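Local structure of polyphenol oxidase, chloroplastic (Malus domestica, 6ELV) at residues Val29-Gln34 with Glu45-Val50; Glu52-Asp57 with Gly85-Val90; Val66-Val71 with Thr109-Glu114. The protein oxidises mono- and o-diphenols to o-diquinones, probably with copper as cofactor, and is represented here by its separately expressed C-terminal domain. One frame throughout, in Å; residues are numbered along the deposited sequence. Where two conformers were deposited one is given.

Contact 1 of 3, residues Val29-Gln34 with Glu45-Val50; sequences VKRPKQ and EEEILV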
loop_
_atom_site.group_PDB
_atom_site.type_symbol
_atom_site.label_atom_id
_atom_site.label_comp_id
_atom_site.label_asym_id
_atom_site.label_seq_id
_atom_site.Cartn_x
_atom_site.Cartn_y
_atom_site.Cartn_z
ATOM N N VAL A 29 -3.571 -1.489 8.099
ATOM C CA VAL A 29 -2.494 -2.460 7.932
ATOM C C VAL A 29 -1.666 -2.488 9.210
ATOM O O VAL A 29 -1.185 -1.446 9.669
ATOM C CB VAL A 29 -1.625 -2.129 6.704
ATOM C CG1 VAL A 29 -0.572 -3.202 6.492
ATOM C CG2 VAL A 29 -2.497 -1.997 5.469
ATOM N N LYS A 30 -1.497 -3.674 9.779
ATOM C CA LYS A 30 -0.703 -3.810 10.991
ATOM C C LYS A 30 0.779 -3.655 10.685
ATOM O O LYS A 30 1.272 -4.104 9.641
ATOM C CB LYS A 30 -0.947 -5.178 11.615
ATOM C CG LYS A 30 -2.356 -5.358 12.118
ATOM C CD LYS A 30 -2.540 -6.741 12.698
ATOM C CE LYS A 30 -3.975 -6.950 13.153
ATOM N NZ LYS A 30 -4.252 -8.377 13.468
ATOM N N ARG A 31 1.487 -3.007 11.604
ATOM C CA ARG A 31 2.934 -2.965 11.555
ATOM C C ARG A 31 3.485 -4.324 11.972
ATOM O O ARG A 31 2.741 -5.177 12.463
ATOM C CB ARG A 31 3.441 -1.813 12.414
ATOM C CG ARG A 31 3.071 -0.470 11.820
ATOM C CD ARG A 31 3.541 0.644 12.707
ATOM N NE ARG A 31 4.988 0.790 12.644
ATOM C CZ ARG A 31 5.697 1.502 13.506
ATOM N NH1 ARG A 31 5.101 2.093 14.543
ATOM N NH2 ARG A 31 7.006 1.607 13.344
ATOM N N PRO A 32 4.780 -4.575 11.754
ATOM C CA PRO A 32 5.336 -5.892 12.076
ATOM C C PRO A 32 5.198 -6.209 13.558
ATOM O O PRO A 32 5.238 -5.327 14.420
ATOM C CB PRO A 32 6.809 -5.766 11.661
ATOM C CG PRO A 32 6.807 -4.689 10.619
ATOM C CD PRO A 32 5.792 -3.711 11.119
ATOM N N LYS A 33 5.051 -7.502 13.843
ATOM C CA LYS A 33 4.729 -7.954 15.196
ATOM C C LYS A 33 5.748 -7.492 16.238
ATOM O O LYS A 33 5.377 -7.221 17.387
ATOM C CB LYS A 33 4.615 -9.478 15.202
ATOM C CG LYS A 33 5.844 -10.181 14.651
ATOM C CD LYS A 33 5.620 -11.680 14.488
ATOM C CE LYS A 33 6.851 -12.372 13.912
ATOM N NZ LYS A 33 6.580 -13.787 13.516
ATOM N N GLN A 34 7.027 -7.393 15.862
ATOM C CA GLN A 34 8.055 -6.978 16.815
ATOM C C GLN A 34 7.824 -5.560 17.311
ATOM O O GLN A 34 8.258 -5.214 18.415
ATOM C CB GLN A 34 9.445 -7.078 16.184
ATOM C CG GLN A 34 9.915 -8.489 15.886
ATOM C CD GLN A 34 9.546 -8.944 14.487
ATOM O OE1 GLN A 34 8.765 -8.294 13.785
ATOM N NE2 GLN A 34 10.114 -10.066 14.074
ATOM N N GLU A 45 16.749 -1.014 10.311
ATOM C CA GLU A 45 16.254 -1.732 9.152
ATOM C C GLU A 45 15.074 -0.945 8.604
ATOM O O GLU A 45 14.346 -0.305 9.361
ATOM C CB GLU A 45 15.755 -3.131 9.547
ATOM C CG GLU A 45 16.804 -4.065 10.137
ATOM C CD GLU A 45 16.214 -5.410 10.537
ATOM O OE1 GLU A 45 16.625 -5.957 11.582
ATOM O OE2 GLU A 45 15.331 -5.915 9.808
ATOM N N GLU A 46 14.882 -0.969 7.294
ATOM C CA GLU A 46 13.742 -0.266 6.718
ATOM C C GLU A 46 12.466 -1.055 6.970
ATOM O O GLU A 46 12.424 -2.277 6.784
ATOM C CB GLU A 46 13.952 -0.101 5.214
ATOM C CG GLU A 46 12.896 0.747 4.542
ATOM C CD GLU A 46 12.982 2.217 4.903
ATOM O OE1 GLU A 46 14.116 2.693 5.131
ATOM O OE2 GLU A 46 11.933 2.884 4.938
ATOM N N GLU A 47 11.414 -0.348 7.372
ATOM C CA GLU A 47 10.088 -0.931 7.491
ATOM C C GLU A 47 9.411 -0.761 6.136
ATOM O O GLU A 47 9.298 0.363 5.641
ATOM C CB GLU A 47 9.345 -0.197 8.607
ATOM C CG GLU A 47 8.013 -0.797 8.977
ATOM C CD GLU A 47 7.396 -0.219 10.241
ATOM O OE1 GLU A 47 8.087 0.516 10.980
ATOM O OE2 GLU A 47 6.204 -0.489 10.480
ATOM N N ILE A 48 8.993 -1.869 5.536
ATOM C CA ILE A 48 8.602 -1.908 4.132
ATOM C C ILE A 48 7.118 -2.233 3.992
ATOM O O ILE A 48 6.653 -3.253 4.505
ATOM C CB ILE A 48 9.464 -2.934 3.365
ATOM C CG1 ILE A 48 10.937 -2.532 3.528
ATOM C CG2 ILE A 48 9.014 -3.043 1.921
ATOM C CD1 ILE A 48 11.872 -2.975 2.507
ATOM N N LEU A 49 6.388 -1.386 3.263
ATOM C CA LEU A 49 5.025 -1.683 2.838
ATOM C C LEU A 49 5.088 -2.523 1.566
ATOM O O LEU A 49 5.743 -2.135 0.594
ATOM C CB LEU A 49 4.301 -0.369 2.557
ATOM C CG LEU A 49 2.860 -0.447 2.067
ATOM C CD1 LEU A 49 1.975 -1.128 3.097
ATOM C CD2 LEU A 49 2.353 0.948 1.770
ATOM N N VAL A 50 4.413 -3.669 1.574
ATOM C CA VAL A 50 4.441 -4.625 0.473
ATOM C C VAL A 50 3.030 -4.762 -0.070
ATOM O O VAL A 50 2.114 -5.174 0.652
ATOM C CB VAL A 50 4.990 -5.989 0.914
ATOM C CG1 VAL A 50 5.110 -6.930 -0.288
ATOM C CG2 VAL A 50 6.325 -5.822 1.608
#

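Contact 2 of 3, residues Glu52-Asp57 with Gly85-Val90; sequences EGIEFD and GSFVSV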
loop_
_atom_site.group_PDB
_atom_site.type_symbol
_atom_site.label_atom_id
_atom_site.label_comp_id
_atom_site.label_asym_id
_atom_site.label_seq_id
_atom_site.Cartn_x
_atom_site.Cartn_y
_atom_site.Cartn_z
ATOM N N GLU A 52 1.138 -6.884 -2.688
ATOM C CA GLU A 52 1.388 -8.155 -3.350
ATOM C C GLU A 52 0.311 -8.472 -4.375
ATOM O O GLU A 52 -0.813 -7.969 -4.309
ATOM C CB GLU A 52 1.437 -9.294 -2.329
ATOM N N GLY A 53 0.668 -9.353 -5.308
ATOM C CA GLY A 53 -0.320 -9.887 -6.226
ATOM C C GLY A 53 -0.955 -8.831 -7.102
ATOM O O GLY A 53 -2.156 -8.910 -7.391
ATOM N N ILE A 54 -0.174 -7.841 -7.526
ATOM C CA ILE A 54 -0.654 -6.816 -8.446
ATOM C C ILE A 54 -0.771 -7.448 -9.824
ATOM O O ILE A 54 0.230 -7.904 -10.389
ATOM C CB ILE A 54 0.315 -5.628 -8.472
ATOM C CG1 ILE A 54 0.482 -5.013 -7.081
ATOM C CG2 ILE A 54 -0.115 -4.592 -9.500
ATOM C CD1 ILE A 54 1.599 -3.992 -7.028
ATOM N N GLU A 55 -1.982 -7.484 -10.372
ATOM C CA GLU A 55 -2.205 -8.239 -11.596
ATOM C C GLU A 55 -3.057 -7.446 -12.572
ATOM O O GLU A 55 -4.064 -6.842 -12.187
ATOM C CB GLU A 55 -2.863 -9.572 -11.289
ATOM C CG GLU A 55 -2.895 -10.490 -12.458
ATOM C CD GLU A 55 -3.465 -11.822 -12.078
ATOM O OE1 GLU A 55 -2.957 -12.432 -11.113
ATOM O OE2 GLU A 55 -4.454 -12.236 -12.718
ATOM N N PHE A 56 -2.663 -7.478 -13.843
ATOM C CA PHE A 56 -3.303 -6.668 -14.872
ATOM C C PHE A 56 -2.861 -7.192 -16.233
ATOM O O PHE A 56 -1.879 -7.931 -16.346
ATOM C CB PHE A 56 -2.924 -5.183 -14.734
ATOM C CG PHE A 56 -1.440 -4.953 -14.691
ATOM C CD1 PHE A 56 -0.734 -5.055 -13.500
ATOM C CD2 PHE A 56 -0.734 -4.696 -15.859
ATOM C CE1 PHE A 56 0.627 -4.884 -13.481
ATOM C CE2 PHE A 56 0.635 -4.516 -15.837
ATOM C CZ PHE A 56 1.312 -4.615 -14.645
ATOM N N ASP A 57 -3.594 -6.793 -17.265
ATOM C CA ASP A 57 -3.213 -7.119 -18.634
ATOM C C ASP A 57 -2.063 -6.212 -19.057
ATOM O O ASP A 57 -2.138 -4.991 -18.902
ATOM C CB ASP A 57 -4.386 -6.906 -19.591
ATOM C CG ASP A 57 -5.430 -8.011 -19.530
ATOM O OD1 ASP A 57 -5.320 -8.948 -18.722
ATOM O OD2 ASP A 57 -6.397 -7.917 -20.309
ATOM N N GLY A 85 4.376 6.378 -2.602
ATOM C CA GLY A 85 4.922 5.843 -3.835
ATOM C C GLY A 85 3.809 5.497 -4.796
ATOM O O GLY A 85 2.632 5.695 -4.509
ATOM N N SER A 86 4.205 4.975 -5.950
ATOM C CA SER A 86 3.265 4.670 -7.022
ATOM C C SER A 86 3.683 3.396 -7.718
ATOM O O SER A 86 4.870 3.066 -7.784
ATOM C CB SER A 86 3.247 5.744 -8.115
ATOM O OG SER A 86 2.912 7.007 -7.597
ATOM N N PHE A 87 2.694 2.689 -8.252
ATOM C CA PHE A 87 2.928 1.592 -9.175
ATOM C C PHE A 87 2.557 2.057 -10.578
ATOM O O PHE A 87 1.461 2.591 -10.780
ATOM C CB PHE A 87 2.063 0.378 -8.847
ATOM C CG PHE A 87 2.259 -0.722 -9.829
ATOM C CD1 PHE A 87 3.384 -1.520 -9.748
ATOM C CD2 PHE A 87 1.388 -0.892 -10.894
ATOM C CE1 PHE A 87 3.610 -2.498 -10.674
ATOM C CE2 PHE A 87 1.614 -1.865 -11.830
ATOM C CZ PHE A 87 2.729 -2.671 -11.725
ATOM N N VAL A 88 3.450 1.834 -11.542
ATOM C CA VAL A 88 3.224 2.198 -12.935
ATOM C C VAL A 88 3.641 1.034 -13.817
ATOM O O VAL A 88 4.717 0.456 -13.630
ATOM C CB VAL A 88 4.047 3.443 -13.333
ATOM C CG1 VAL A 88 3.907 3.732 -14.816
ATOM C CG2 VAL A 88 3.633 4.639 -12.518
ATOM N N SER A 89 2.817 0.727 -14.816
ATOM C CA SER A 89 3.201 -0.155 -15.909
ATOM C C SER A 89 2.888 0.526 -17.232
ATOM O O SER A 89 1.798 1.070 -17.412
ATOM C CB SER A 89 2.458 -1.479 -15.821
ATOM O OG SER A 89 2.880 -2.350 -16.849
ATOM N N VAL A 90 3.841 0.483 -18.160
ATOM C CA VAL A 90 3.635 0.998 -19.516
ATOM C C VAL A 90 3.141 -0.160 -20.378
ATOM O O VAL A 90 3.597 -1.305 -20.211
ATOM C CB VAL A 90 4.890 1.711 -20.066
ATOM C CG1 VAL A 90 5.976 0.752 -20.323
ATOM C CG2 VAL A 90 4.612 2.505 -21.350
#

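Contact 3 of 3, residues Val66-Val71 with Thr109-Glu114; sequences VYVNDV and TDLLEE. With CA (calcium ion), chain B.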
loop_
_atom_site.group_PDB
_atom_site.type_symbol
_atom_site.label_atom_id
_atom_site.label_comp_id
_atom_site.label_asym_id
_atom_site.label_seq_id
_atom_site.Cartn_x
_atom_site.Cartn_y
_atom_site.Cartn_z
ATOM N N VAL A 66 -0.046 5.480 -3.821
ATOM C CA VAL A 66 -0.161 4.922 -2.481
ATOM C C VAL A 66 0.119 6.017 -1.466
ATOM O O VAL A 66 1.138 6.715 -1.569
ATOM C CB VAL A 66 0.828 3.761 -2.281
ATOM C CG1 VAL A 66 0.633 3.123 -0.908
ATOM C CG2 VAL A 66 0.679 2.732 -3.393
ATOM N N TYR A 67 -0.776 6.147 -0.488
ATOM C CA TYR A 67 -0.652 7.113 0.595
ATOM C C TYR A 67 -0.788 6.397 1.933
ATOM O O TYR A 67 -1.387 5.323 2.028
ATOM C CB TYR A 67 -1.724 8.215 0.500
ATOM C CG TYR A 67 -1.591 9.092 -0.718
ATOM C CD1 TYR A 67 -1.958 8.634 -1.981
ATOM C CD2 TYR A 67 -1.109 10.387 -0.609
ATOM C CE1 TYR A 67 -1.835 9.444 -3.090
ATOM C CE2 TYR A 67 -0.986 11.201 -1.717
ATOM C CZ TYR A 67 -1.335 10.717 -2.958
ATOM O OH TYR A 67 -1.214 11.523 -4.069
ATOM N N VAL A 68 -0.257 7.017 2.981
ATOM C CA VAL A 68 -0.352 6.477 4.335
ATOM C C VAL A 68 -0.820 7.581 5.272
ATOM O O VAL A 68 -0.422 8.741 5.124
ATOM C CB VAL A 68 1.018 5.913 4.786
ATOM C CG1 VAL A 68 0.973 5.407 6.222
ATOM C CG2 VAL A 68 1.447 4.787 3.867
ATOM N N ASN A 69 -1.634 7.218 6.264
ATOM C CA ASN A 69 -2.002 8.162 7.309
ATOM C C ASN A 69 -2.090 7.448 8.647
ATOM O O ASN A 69 -2.193 6.226 8.721
ATOM C CB ASN A 69 -3.291 8.970 7.011
ATOM C CG ASN A 69 -4.571 8.140 7.036
ATOM O OD1 ASN A 69 -5.026 7.657 5.998
ATOM N ND2 ASN A 69 -5.194 8.023 8.204
ATOM N N ASP A 70 -2.072 8.263 9.702
ATOM C CA ASP A 70 -2.175 7.790 11.074
ATOM C C ASP A 70 -3.551 7.164 11.288
ATOM O O ASP A 70 -4.583 7.775 10.975
ATOM C CB ASP A 70 -1.946 8.999 11.987
ATOM C CG ASP A 70 -1.860 8.649 13.456
ATOM O OD1 ASP A 70 -2.789 7.991 13.977
ATOM O OD2 ASP A 70 -0.882 9.085 14.114
ATOM N N VAL A 71 -3.556 5.942 11.830
ATOM C CA VAL A 71 -4.778 5.178 12.038
ATOM C C VAL A 71 -5.783 5.891 12.932
ATOM O O VAL A 71 -6.980 5.602 12.868
ATOM C CB VAL A 71 -4.412 3.779 12.578
ATOM C CG1 VAL A 71 -3.866 3.871 14.000
ATOM C CG2 VAL A 71 -5.594 2.828 12.478
ATOM N N THR A 109 9.895 4.000 6.900
ATOM C CA THR A 109 10.481 4.449 8.161
ATOM C C THR A 109 10.441 5.969 8.297
ATOM O O THR A 109 9.963 6.503 9.310
ATOM C CB THR A 109 11.888 3.869 8.318
ATOM O OG1 THR A 109 11.772 2.449 8.463
ATOM C CG2 THR A 109 12.589 4.458 9.542
ATOM N N ASP A 110 10.929 6.693 7.288
ATOM C CA ASP A 110 10.893 8.153 7.371
ATOM C C ASP A 110 9.461 8.674 7.358
ATOM O O ASP A 110 9.131 9.629 8.077
ATOM C CB ASP A 110 11.680 8.778 6.217
ATOM C CG ASP A 110 13.162 8.474 6.275
ATOM O OD1 ASP A 110 13.737 8.479 7.385
ATOM O OD2 ASP A 110 13.756 8.232 5.198
ATOM N N LEU A 111 8.608 8.077 6.526
ATOM C CA LEU A 111 7.226 8.525 6.442
ATOM C C LEU A 111 6.547 8.463 7.808
ATOM O O LEU A 111 5.839 9.402 8.197
ATOM C CB LEU A 111 6.482 7.678 5.409
ATOM C CG LEU A 111 5.056 8.121 5.049
ATOM C CD1 LEU A 111 4.649 7.598 3.686
ATOM C CD2 LEU A 111 4.030 7.657 6.073
ATOM N N LEU A 112 6.742 7.366 8.545
ATOM C CA LEU A 112 6.077 7.243 9.839
ATOM C C LEU A 112 6.555 8.315 10.806
ATOM O O LEU A 112 5.780 8.816 11.626
ATOM C CB LEU A 112 6.294 5.850 10.420
ATOM C CG LEU A 112 5.660 4.719 9.616
ATOM C CD1 LEU A 112 5.924 3.377 10.277
ATOM C CD2 LEU A 112 4.166 4.940 9.356
ATOM N N GLU A 113 7.837 8.673 10.738
ATOM C CA GLU A 113 8.343 9.764 11.568
ATOM C C GLU A 113 7.704 11.093 11.174
ATOM O O GLU A 113 7.338 11.901 12.037
ATOM C CB GLU A 113 9.867 9.836 11.442
ATOM C CG GLU A 113 10.519 10.867 12.339
ATOM C CD GLU A 113 12.029 10.908 12.180
ATOM O OE1 GLU A 113 12.594 9.977 11.572
ATOM O OE2 GLU A 113 12.655 11.868 12.671
ATOM N N GLU A 114 7.562 11.331 9.869
ATOM C CA GLU A 114 7.023 12.598 9.381
ATOM C C GLU A 114 5.554 12.762 9.738
ATOM O O GLU A 114 5.117 13.860 10.100
ATOM C CB GLU A 114 7.238 12.690 7.873
ATOM C CG GLU A 114 8.698 12.846 7.518
ATOM C CD GLU A 114 8.998 12.487 6.084
ATOM O OE1 GLU A 114 8.058 12.495 5.263
ATOM O OE2 GLU A 114 10.175 12.184 5.782
HETATM CA CA CA B . -1.544 7.888 16.177
HETATM O O HOH W 1 -1.500 8.167 18.630
HETATM O O HOH W 2 0.560 8.957 16.685
#

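Contact 1 of 3, residues Val29-Gln34 with Glu45-Val50
Arg31 and Glu47 form a buried, two-pronged salt bridge at one end of a beta sandwich, joining the residues just after strand 25-30 of one sheet to those just before strand 48-57 of the other. The guanidinium presents its side: NE gives its hydrogen to OE2 of Glu47 at 2.8 Å, and NH2 of Arg31 reaches OE1 of Glu47, also at 2.8 Å. Both bonds are nearly straight, and both carboxylate oxygens use their syn lone pairs. The two flat groups lie almost in one plane, tilted by 9°, although the side chains that carry them cross at about a right angle. Glu47 gets there fully stretched, with CG anti to its backbone N (chi1 -173°), whereas Arg31 needs a bend at chi3 (72°) to turn its NE edge toward the acid. Pro32 adds a contact, its CD 3.3 Å from OE2 of Glu47. With NH1 of Arg31 bonded to the carbonyl oxygens of Glu118 and Asp120, all three guanidinium nitrogens are engaged and the group can hardly rotate; the paired arginine probably helps keep the buried Glu47 ionised. Leu112 of helix 109-115 packs on both salt-bridge partners, while Ile141 of strand 135-142 touches Pro32 and Glu47, so the bridge is packed on by both the helix and strand 135-142.

Contact 2 of 3, residues Glu52-Asp57 with Gly85-Val90
The ring of Phe87 meets both Ile54 and Phe56 of the facing strand, where two sheets pack face to face. CG2 of Ile54 lies over one face of the Phe87 ring, 4.1 Å from its centroid and close to the ring normal, a CH-pi contact. Phe56 arrives from the opposite direction to Phe87; its CE1 comes within 3.5 Å of Phe87 CZ, and the two rings meet obliquely, with planes at 60° and centroids 5.6 Å apart. Further along, the hydroxyl of Ser89 meets the Phe56 ring obliquely, OG being 3.3 Å from CE2 of Phe56. Phe56 has CG between its backbone N and carbonyl carbon (chi1 53°), the crowded position, which puts CE1 by Phe87 and CE2 by Ser89. Cut back to alanine, Phe56 would probably leave a gap between the sheets, with Phe87 and Ser89 missing the ring they share. At Gly53 and Ile54, which both face Thr102, strand 48-57 has a G1 beta bulge. Segments 52-57 and 85-89 run 30° from parallel, their axes 10.3 Å apart at closest approach, as layers of a sandwich rather than sheet neighbours; Phe64 and Val62 of strand 62-70 and Met100 and Thr102 of strand 99-107 also pack here.

Contact 3 of 3, residues Val66-Val71 with Thr109-Glu114
Leu111 holds CG anti to its backbone N (chi1 -172°), which carries both methyls from the helix toward Val68 of strand 62-70; that valine, with CG1 likewise opposite its own N (chi1 177°), stands ready to meet them. The touch is made mainly by one methyl: CD2 of Leu111 comes to 3.7 Å from Val68 CB and is 3.8 Å from CG1 of the same valine. The two side chains cross at a slant, methyl against CB, with no polar atom involved. One residue on, Leu112 adds a looser touch of its CD2 on CG1 of Val68. Leu111 also packs on Glu82 and Ala84 of strand 82-89, and Leu112 on Val123 of strand 122-131, so the helix spans three neighbouring strands of that sheet. Two residues after Val68, Asp70 holds the calcium ion with both carboxylate oxygens, OD1 and OD2 each at 2.5 Å from the metal. Next to it, Asn69 gives ND2 to the backbone O of Asp70 at 2.8 Å; the bond is bent (133°), and the donor stands above the carbonyl plane. Two waters and three further atoms, with Asp72 and Asp120 as the other protein residues of the site, bring the calcium to seven coordinating atoms. A two-oxygen aspartate grip and sevenfold coordination are common for calcium, and here the acidic site lies beside the end of a beta sandwich over which a short helix is packed.

Following the chain from its N terminus, contact 1 closes first: a short loop holding helix 34-37 leaves strand 25-30 of one sheet and comes back at the start of strand 48-57 in the other. Contact 2 opens next, on the far part of that same strand, and closes at strand 82-89. Before it closes, contact 3 has opened on strand 62-70; it ends on helix 109-115, so contacts 2 and 3 cross, whereas contact 1 precedes both in series. Contact 2 lies across the chain's centre from the other two, about 20 and 21 Å away between centres. Contacts 1 and 3 are neighbours joined through the helix, and Gly85 O bonds to Val66 N between contacts 2 and 3.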